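Local coordinates for protein sucrose 6(F)-phosphate phosphorylase (Thermoanaerobacterium thermosaccharolyticum DSM 571, PDB 6S9V) that is a carbohydrate-active enzyme of the phosphorylase kind, built around an alpha-amylase-type TIM barrel, at residues L94-V99 with I207-A212; G246-L251 with G267-D272. All blocks are in the same frame, centred on the assembly; numbering follows the deposited sequence.

Overall arrangement
Both contacts belong to one closed parallel barrel of eight strands, the alpha-amylase-type TIM barrel. Contact 1 joins the third and fourth strands (92-97 and 207-210), and contact 2 the fifth and sixth (248-251 and 269-271). They follow in series along the chain, contact 1 closing before contact 2 opens, with their centres about 10 Å apart. Strands 207-210 and 248-251 are neighbours, so the two contacts flank the seam between them, where the backbone of V208 and L210 probably bonds to that of L250. CD of R209 packs against OH of Y271, so the side chain that carries the salt bridges of contact 1 also borders contact 2.

Contact 1: residues L94-V99 with I207-A212; sequences LLDLMV and IVRLDA
R209 and D96 meet inside an alpha-amylase-type TIM barrel, where the third and fourth strands run parallel and adjacent. NH1 of R209 donates to OD2 of D96 at 2.8 Å in a short but bent salt bridge (135° at the hydrogen). The oxygen is approached nearly along its C-O axis, yet it is tilted from the guanidinium plane, the two flat groups being turned 61° apart. The same NH1 also donates to OD1 of D211 at 3.2 Å, at the guanidinium edge, in plane, and on the anti side of the carboxylate. One nitrogen therefore bridges two acids. With CG set opposite the backbone N (chi1 174°) and the chain stretched out as far as NE, R209 runs beside D96 and brings NH1 to its carboxylate.

Around these groups, H53 NE2 is hydrogen-bonded to D96 OD1, which should limit the carboxylate's rotation. NE of R209 forms a salt bridge with a bound sulfate, and OD1 of D211 is hydrogen-bonded to a bound BTB molecule. Both ligands probably come from the crystallisation liquor, but they are consistent with a pocket at the C-terminal ends of the strands, the active-site end in this fold.

The backbones carrying these side chains form a parallel ladder in which L95 N bonds to I207 O, R209 N to L95 O, L97 N to R209 O (2.9 Å) and D211 N to L97 O. L94, I207, D96 and R209 share one face, where CG of L94 rests 3.7 Å from CG2 of I207. L95, L97, V208 and L210 take the other, on which L95, L97 and V208 touch helix 187-202. There CB of L97 comes within 3.5 Å of V208 CG1. Past the ladder, CG2 of V99 lies 3.5 Å from the carbonyl O of D211.

Contact 2: residues G246-L251 with G267-D272; sequences GIELLL and GFLIYD
One face of the Y271 ring carries the side chain of L250: CD1 of L250 stands over the centre of the ring, 4.0 Å above its plane, and CG makes a CH-pi contact, 4.0 Å from the ring centroid and 28° off the normal. The two side chains cross at about a right angle. L250 CD2 continues outward to the phenol end, lying tightly packed at 3.2 Å from OH of Y271. The leucine gets there because CG stands opposite the backbone N (chi1 173°). The ring of F273 meets that of Y271, F303 touches its side chain, and CD of R209 packs against its OH. The F268 ring meets L251 instead, obliquely, with L251 CD2 3.9 Å from CD1 of F268, and has a cation-pi partner in K239.

These side chains belong to a beta-alpha-beta unit of the TIM barrel: strand 248-251, helix 257-265, then strand 269-271. A single direct backbone bond crosses between the two segments, from L251 N to L269 O at 3.0 Å. Elsewhere the seam is hydrated. One water donates to L249 O at 2.7 Å and accepts from L269 N, while a second does the same for L251 O and Y271 N. Water thus satisfies buried backbone groups where direct bonds are absent, which suggests that on this side strand 269-271 is held as much by apolar and ring packing as by direct hydrogen bonds.

Contact 1: residues L94-V99 with I207-A212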
ATOM      1  N   LEU A  94       3.665 -10.174  -4.727  1.00 17.26           N
ATOM      2  CA  LEU A  94       3.555  -9.555  -3.415  1.00 18.36           C
ATOM      3  C   LEU A  94       2.142  -9.799  -2.900  1.00 18.94           C
ATOM      4  O   LEU A  94       1.169  -9.450  -3.574  1.00 18.36           O
ATOM      5  CB  LEU A  94       3.856  -8.064  -3.536  1.00 21.81           C
ATOM      6  CG  LEU A  94       4.243  -7.249  -2.318  1.00 31.54           C
ATOM      7  CD1 LEU A  94       4.852  -5.922  -2.790  1.00 34.11           C
ATOM      8  CD2 LEU A  94       3.046  -7.025  -1.442  1.00 35.86           C
ATOM      9  N   LEU A  95       2.029 -10.403  -1.717  1.00 17.10           N
ATOM     10  CA  LEU A  95       0.739 -10.640  -1.084  1.00 16.93           C
ATOM     11  C   LEU A  95       0.695 -10.019   0.304  1.00 18.26           C
ATOM     12  O   LEU A  95       1.729  -9.757   0.919  1.00 20.15           O
ATOM     13  CB  LEU A  95       0.438 -12.136  -0.961  1.00 18.38           C
ATOM     14  CG  LEU A  95       0.218 -12.948  -2.231  1.00 20.00           C
ATOM     15  CD1 LEU A  95      -0.124 -14.393  -1.849  1.00 19.61           C
ATOM     16  CD2 LEU A  95      -0.887 -12.339  -3.092  1.00 21.33           C
ATOM     17  N   ASP A  96      -0.527  -9.819   0.798  1.00 17.58           N
ATOM     18  CA  ASP A  96      -0.762  -9.252   2.118  1.00 17.25           C
ATOM     19  C   ASP A  96      -0.842 -10.327   3.191  1.00 18.13           C
ATOM     20  O   ASP A  96      -1.495 -11.361   3.007  1.00 19.79           O
ATOM     21  CB  ASP A  96      -2.086  -8.480   2.158  1.00 19.28           C
ATOM     22  CG  ASP A  96      -2.066  -7.236   1.323  1.00 23.06           C
ATOM     23  OD1 ASP A  96      -2.292  -7.318   0.097  1.00 23.73           O
ATOM     24  OD2 ASP A  96      -1.844  -6.168   1.914  1.00 25.51           O
ATOM     25  N   LEU A  97      -0.237 -10.037   4.340  1.00 19.32           N
ATOM     26  CA  LEU A  97      -0.459 -10.776   5.575  1.00 20.04           C
ATOM     27  C   LEU A  97      -1.139  -9.827   6.554  1.00 19.78           C
ATOM     28  O   LEU A  97      -0.592  -8.767   6.880  1.00 19.15           O
ATOM     29  CB  LEU A  97       0.858 -11.304   6.148  1.00 21.33           C
ATOM     30  CG  LEU A  97       0.765 -12.032   7.487  1.00 23.98           C
ATOM     31  CD1 LEU A  97      -0.183 -13.228   7.362  1.00 24.96           C
ATOM     32  CD2 LEU A  97       2.144 -12.472   7.948  1.00 24.78           C
ATOM     33  N   MET A  98      -2.346 -10.180   6.985  1.00 20.26           N
ATOM     34  CA  MET A  98      -3.091  -9.338   7.923  1.00 19.86           C
ATOM     35  C   MET A  98      -2.624  -9.686   9.333  1.00 20.27           C
ATOM     36  O   MET A  98      -3.270 -10.416  10.093  1.00 20.13           O
ATOM     37  CB  MET A  98      -4.590  -9.523   7.738  1.00 19.63           C
ATOM     38  CG  MET A  98      -5.199  -8.579   6.672  1.00 20.59           C
ATOM     39  SD  MET A  98      -4.441  -8.602   5.013  1.00 20.01           S
ATOM     40  CE  MET A  98      -4.978 -10.205   4.400  1.00 20.04           C
ATOM     41  N   VAL A  99      -1.461  -9.137   9.696  1.00 21.60           N
ATOM     42  CA  VAL A  99      -0.881  -9.469  10.986  1.00 23.35           C
ATOM     43  C   VAL A  99      -1.743  -8.972  12.140  1.00 24.21           C
ATOM     44  O   VAL A  99      -1.589  -9.454  13.267  1.00 25.93           O
ATOM     45  CB  VAL A  99       0.552  -8.909  11.148  1.00 22.87           C
ATOM     46  CG1 VAL A  99       1.524  -9.633  10.235  1.00 22.87           C
ATOM     47  CG2 VAL A  99       0.579  -7.408  10.896  1.00 22.08           C
ATOM     48  N   ILE A 207       7.478 -11.457  -1.631  1.00 21.57           N
ATOM     49  CA  ILE A 207       7.360 -10.255  -0.821  1.00 21.89           C
ATOM     50  C   ILE A 207       6.013 -10.275  -0.119  1.00 20.61           C
ATOM     51  O   ILE A 207       4.991 -10.606  -0.729  1.00 20.01           O
ATOM     52  CB  ILE A 207       7.515  -8.978  -1.676  1.00 24.86           C
ATOM     53  CG1 ILE A 207       8.766  -9.078  -2.553  1.00 28.30           C
ATOM     54  CG2 ILE A 207       7.569  -7.755  -0.787  1.00 25.68           C
ATOM     55  CD1 ILE A 207       8.904  -7.934  -3.544  1.00 29.90           C
ATOM     56  N   VAL A 208       6.006  -9.915   1.158  1.00 19.47           N
ATOM     57  CA  VAL A 208       4.778  -9.936   1.944  1.00 20.98           C
ATOM     58  C   VAL A 208       4.587  -8.565   2.570  1.00 20.14           C
ATOM     59  O   VAL A 208       5.463  -8.073   3.296  1.00 20.03           O
ATOM     60  CB  VAL A 208       4.785 -11.031   3.019  1.00 24.22           C
ATOM     61  CG1 VAL A 208       3.626 -10.840   3.991  1.00 26.13           C
ATOM     62  CG2 VAL A 208       4.677 -12.399   2.360  1.00 24.55           C
ATOM     63  N   ARG A 209       3.433  -7.963   2.309  1.00 18.46           N
ATOM     64  CA  ARG A 209       3.051  -6.691   2.893  1.00 19.19           C
ATOM     65  C   ARG A 209       2.393  -6.948   4.242  1.00 19.70           C
ATOM     66  O   ARG A 209       1.437  -7.723   4.334  1.00 18.95           O
ATOM     67  CB  ARG A 209       2.083  -5.970   1.951  1.00 19.24           C
ATOM     68  CG  ARG A 209       1.464  -4.665   2.461  1.00 20.53           C
ATOM     69  CD  ARG A 209       0.477  -4.152   1.402  1.00 19.94           C
ATOM     70  NE  ARG A 209      -0.106  -2.841   1.690  1.00 20.18           N
ATOM     71  CZ  ARG A 209      -1.130  -2.631   2.515  1.00 21.80           C
ATOM     72  NH1 ARG A 209      -1.681  -3.648   3.175  1.00 22.84           N
ATOM     73  NH2 ARG A 209      -1.594  -1.399   2.687  1.00 21.47           N
ATOM     74  N   LEU A 210       2.904  -6.299   5.284  1.00 19.38           N
ATOM     75  CA  LEU A 210       2.333  -6.414   6.623  1.00 20.44           C
ATOM     76  C   LEU A 210       1.268  -5.337   6.787  1.00 21.65           C
ATOM     77  O   LEU A 210       1.569  -4.184   7.110  1.00 21.15           O
ATOM     78  CB  LEU A 210       3.418  -6.288   7.682  1.00 20.71           C
ATOM     79  CG  LEU A 210       4.515  -7.356   7.663  1.00 21.70           C
ATOM     80  CD1 LEU A 210       5.329  -7.278   8.929  1.00 23.11           C
ATOM     81  CD2 LEU A 210       3.951  -8.760   7.495  1.00 19.95           C
ATOM     82  N   ASP A 211       0.013  -5.728   6.601  1.00 21.06           N
ATOM     83  CA  ASP A 211      -1.096  -4.792   6.683  1.00 19.42           C
ATOM     84  C   ASP A 211      -1.300  -4.319   8.120  1.00 19.21           C
ATOM     85  O   ASP A 211      -1.308  -5.125   9.054  1.00 20.91           O
ATOM     86  CB  ASP A 211      -2.369  -5.466   6.171  1.00 19.31           C
ATOM     87  CG  ASP A 211      -3.597  -4.601   6.352  1.00 20.09           C
ATOM     88  OD1 ASP A 211      -3.680  -3.545   5.694  1.00 21.20           O
ATOM     89  OD2 ASP A 211      -4.487  -4.979   7.143  1.00 20.83           O
ATOM     90  N   ALA A 212      -1.463  -3.007   8.291  1.00 19.23           N
ATOM     91  CA  ALA A 212      -1.841  -2.425   9.575  1.00 20.55           C
ATOM     92  C   ALA A 212      -0.888  -2.856  10.686  1.00 20.84           C
ATOM     93  O   ALA A 212      -1.280  -2.984  11.844  1.00 20.74           O
ATOM     94  CB  ALA A 212      -3.287  -2.787   9.935  1.00 21.42           C
TER

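Contact 2: residues G246-L251 with G267-D272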
ATOM      1  N   GLY A 246      12.392 -17.394   2.507  1.00 25.13           N
ATOM      2  CA  GLY A 246      12.730 -16.642   1.313  1.00 26.57           C
ATOM      3  C   GLY A 246      11.886 -15.418   1.053  1.00 27.32           C
ATOM      4  O   GLY A 246      11.775 -14.987  -0.100  1.00 26.57           O
ATOM      5  N   ILE A 247      11.270 -14.848   2.084  1.00 26.68           N
ATOM      6  CA  ILE A 247      10.320 -13.749   1.921  1.00 24.61           C
ATOM      7  C   ILE A 247      10.900 -12.473   2.521  1.00 22.52           C
ATOM      8  O   ILE A 247      11.427 -12.488   3.640  1.00 23.10           O
ATOM      9  CB  ILE A 247       8.966 -14.097   2.567  1.00 26.64           C
ATOM     10  CG1 ILE A 247       8.336 -15.287   1.842  1.00 27.40           C
ATOM     11  CG2 ILE A 247       8.032 -12.898   2.522  1.00 27.67           C
ATOM     12  CD1 ILE A 247       7.056 -15.805   2.483  1.00 30.77           C
ATOM     13  N   GLU A 248      10.785 -11.370   1.785  1.00 22.67           N
ATOM     14  CA  GLU A 248      11.087 -10.041   2.306  1.00 23.93           C
ATOM     15  C   GLU A 248       9.785  -9.382   2.760  1.00 22.56           C
ATOM     16  O   GLU A 248       8.739  -9.589   2.141  1.00 21.72           O
ATOM     17  CB  GLU A 248      11.754  -9.164   1.247  1.00 27.57           C
ATOM     18  CG  GLU A 248      13.104  -9.661   0.736  1.00 35.29           C
ATOM     19  CD  GLU A 248      14.291  -9.130   1.534  1.00 42.22           C
ATOM     20  OE1 GLU A 248      14.081  -8.380   2.516  1.00 42.03           O
ATOM     21  OE2 GLU A 248      15.438  -9.468   1.168  1.00 46.36           O
ATOM     22  N   LEU A 249       9.848  -8.609   3.842  1.00 21.53           N
ATOM     23  CA  LEU A 249       8.672  -7.944   4.397  1.00 20.58           C
ATOM     24  C   LEU A 249       8.624  -6.490   3.945  1.00 20.32           C
ATOM     25  O   LEU A 249       9.644  -5.798   3.930  1.00 21.50           O
ATOM     26  CB  LEU A 249       8.666  -7.998   5.928  1.00 22.89           C
ATOM     27  CG  LEU A 249       8.622  -9.392   6.566  1.00 26.99           C
ATOM     28  CD1 LEU A 249       8.548  -9.288   8.083  1.00 30.42           C
ATOM     29  CD2 LEU A 249       7.468 -10.223   6.038  1.00 27.48           C
ATOM     30  N   LEU A 250       7.425  -6.037   3.577  1.00 20.12           N
ATOM     31  CA  LEU A 250       7.149  -4.642   3.240  1.00 18.43           C
ATOM     32  C   LEU A 250       6.139  -4.134   4.263  1.00 19.51           C
ATOM     33  O   LEU A 250       5.007  -4.625   4.320  1.00 19.84           O
ATOM     34  CB  LEU A 250       6.608  -4.527   1.813  1.00 17.04           C
ATOM     35  CG  LEU A 250       6.105  -3.180   1.310  1.00 19.10           C
ATOM     36  CD1 LEU A 250       7.106  -2.062   1.522  1.00 21.30           C
ATOM     37  CD2 LEU A 250       5.745  -3.323  -0.169  1.00 19.86           C
ATOM     38  N   LEU A 251       6.563  -3.200   5.108  1.00 20.66           N
ATOM     39  CA  LEU A 251       5.721  -2.703   6.188  1.00 21.05           C
ATOM     40  C   LEU A 251       4.872  -1.537   5.707  1.00 20.69           C
ATOM     41  O   LEU A 251       5.383  -0.608   5.080  1.00 20.98           O
ATOM     42  CB  LEU A 251       6.560  -2.268   7.388  1.00 21.28           C
ATOM     43  CG  LEU A 251       7.313  -3.363   8.140  1.00 27.02           C
ATOM     44  CD1 LEU A 251       8.207  -4.205   7.264  1.00 33.11           C
ATOM     45  CD2 LEU A 251       8.114  -2.710   9.279  1.00 28.96           C
ATOM     46  N   GLY A 267      16.589  -1.134   8.712  1.00 21.79           N
ATOM     47  CA  GLY A 267      16.650  -2.195   7.726  1.00 21.51           C
ATOM     48  C   GLY A 267      15.331  -2.780   7.281  1.00 21.76           C
ATOM     49  O   GLY A 267      15.325  -3.888   6.727  1.00 22.07           O
ATOM     50  N   PHE A 268      14.215  -2.092   7.519  1.00 20.24           N
ATOM     51  CA  PHE A 268      12.902  -2.535   7.072  1.00 20.57           C
ATOM     52  C   PHE A 268      12.484  -1.803   5.801  1.00 20.27           C
ATOM     53  O   PHE A 268      12.683  -0.590   5.675  1.00 20.69           O
ATOM     54  CB  PHE A 268      11.842  -2.312   8.161  1.00 21.87           C
ATOM     55  CG  PHE A 268      12.059  -3.145   9.394  1.00 21.17           C
ATOM     56  CD1 PHE A 268      11.600  -4.451   9.458  1.00 21.61           C
ATOM     57  CD2 PHE A 268      12.714  -2.617  10.490  1.00 21.12           C
ATOM     58  CE1 PHE A 268      11.804  -5.217  10.593  1.00 23.30           C
ATOM     59  CE2 PHE A 268      12.919  -3.378  11.626  1.00 24.10           C
ATOM     60  CZ  PHE A 268      12.463  -4.681  11.672  1.00 25.57           C
ATOM     61  N   LEU A 269      11.903  -2.546   4.864  1.00 20.28           N
ATOM     62  CA  LEU A 269      11.296  -1.936   3.686  1.00 20.87           C
ATOM     63  C   LEU A 269       9.998  -1.224   4.052  1.00 19.48           C
ATOM     64  O   LEU A 269       9.188  -1.738   4.827  1.00 18.86           O
ATOM     65  CB  LEU A 269      11.017  -2.994   2.615  1.00 23.40           C
ATOM     66  CG  LEU A 269      12.243  -3.690   2.016  1.00 25.12           C
ATOM     67  CD1 LEU A 269      11.858  -4.940   1.249  1.00 24.04           C
ATOM     68  CD2 LEU A 269      12.960  -2.716   1.093  1.00 27.07           C
ATOM     69  N   ILE A 270       9.809  -0.035   3.482  1.00 19.29           N
ATOM     70  CA  ILE A 270       8.634   0.788   3.740  1.00 18.70           C
ATOM     71  C   ILE A 270       8.048   1.278   2.423  1.00 18.01           C
ATOM     72  O   ILE A 270       8.669   1.210   1.362  1.00 17.70           O
ATOM     73  CB  ILE A 270       8.947   2.000   4.645  1.00 19.57           C
ATOM     74  CG1 ILE A 270       9.967   2.922   3.967  1.00 18.88           C
ATOM     75  CG2 ILE A 270       9.450   1.533   6.011  1.00 22.19           C
ATOM     76  CD1 ILE A 270      10.140   4.266   4.653  1.00 19.35           C
ATOM     77  N   TYR A 271       6.835   1.821   2.527  1.00 17.82           N
ATOM     78  CA  TYR A 271       6.201   2.520   1.425  1.00 18.42           C
ATOM     79  C   TYR A 271       6.536   4.004   1.486  1.00 18.89           C
ATOM     80  O   TYR A 271       6.569   4.604   2.563  1.00 19.82           O
ATOM     81  CB  TYR A 271       4.684   2.374   1.475  1.00 18.85           C
ATOM     82  CG  TYR A 271       4.151   1.047   1.017  1.00 19.58           C
ATOM     83  CD1 TYR A 271       4.089   0.737  -0.336  1.00 19.37           C
ATOM     84  CD2 TYR A 271       3.679   0.118   1.931  1.00 20.99           C
ATOM     85  CE1 TYR A 271       3.582  -0.474  -0.765  1.00 22.23           C
ATOM     86  CE2 TYR A 271       3.175  -1.095   1.514  1.00 22.79           C
ATOM     87  CZ  TYR A 271       3.125  -1.384   0.164  1.00 24.23           C
ATOM     88  OH  TYR A 271       2.627  -2.589  -0.260  1.00 25.47           O
ATOM     89  N   ASP A 272       6.725   4.604   0.322  1.00 17.47           N
ATOM     90  CA  ASP A 272       6.918   6.048   0.244  1.00 17.74           C
ATOM     91  C   ASP A 272       5.538   6.700   0.257  1.00 17.86           C
ATOM     92  O   ASP A 272       4.899   6.863  -0.779  1.00 18.43           O
ATOM     93  CB  ASP A 272       7.708   6.421  -1.003  1.00 19.64           C
ATOM     94  CG  ASP A 272       8.156   7.873  -0.988  1.00 20.01           C
ATOM     95  OD1 ASP A 272       7.485   8.686  -0.322  1.00 20.71           O
ATOM     96  OD2 ASP A 272       9.186   8.196  -1.620  1.00 19.99           O
TER
HETATM   97  O   HOH W   1      11.848  -5.355   5.486  1.00 25.12           O
HETATM   98  O   HOH W   2       5.273   2.140   5.286  1.00 15.60           O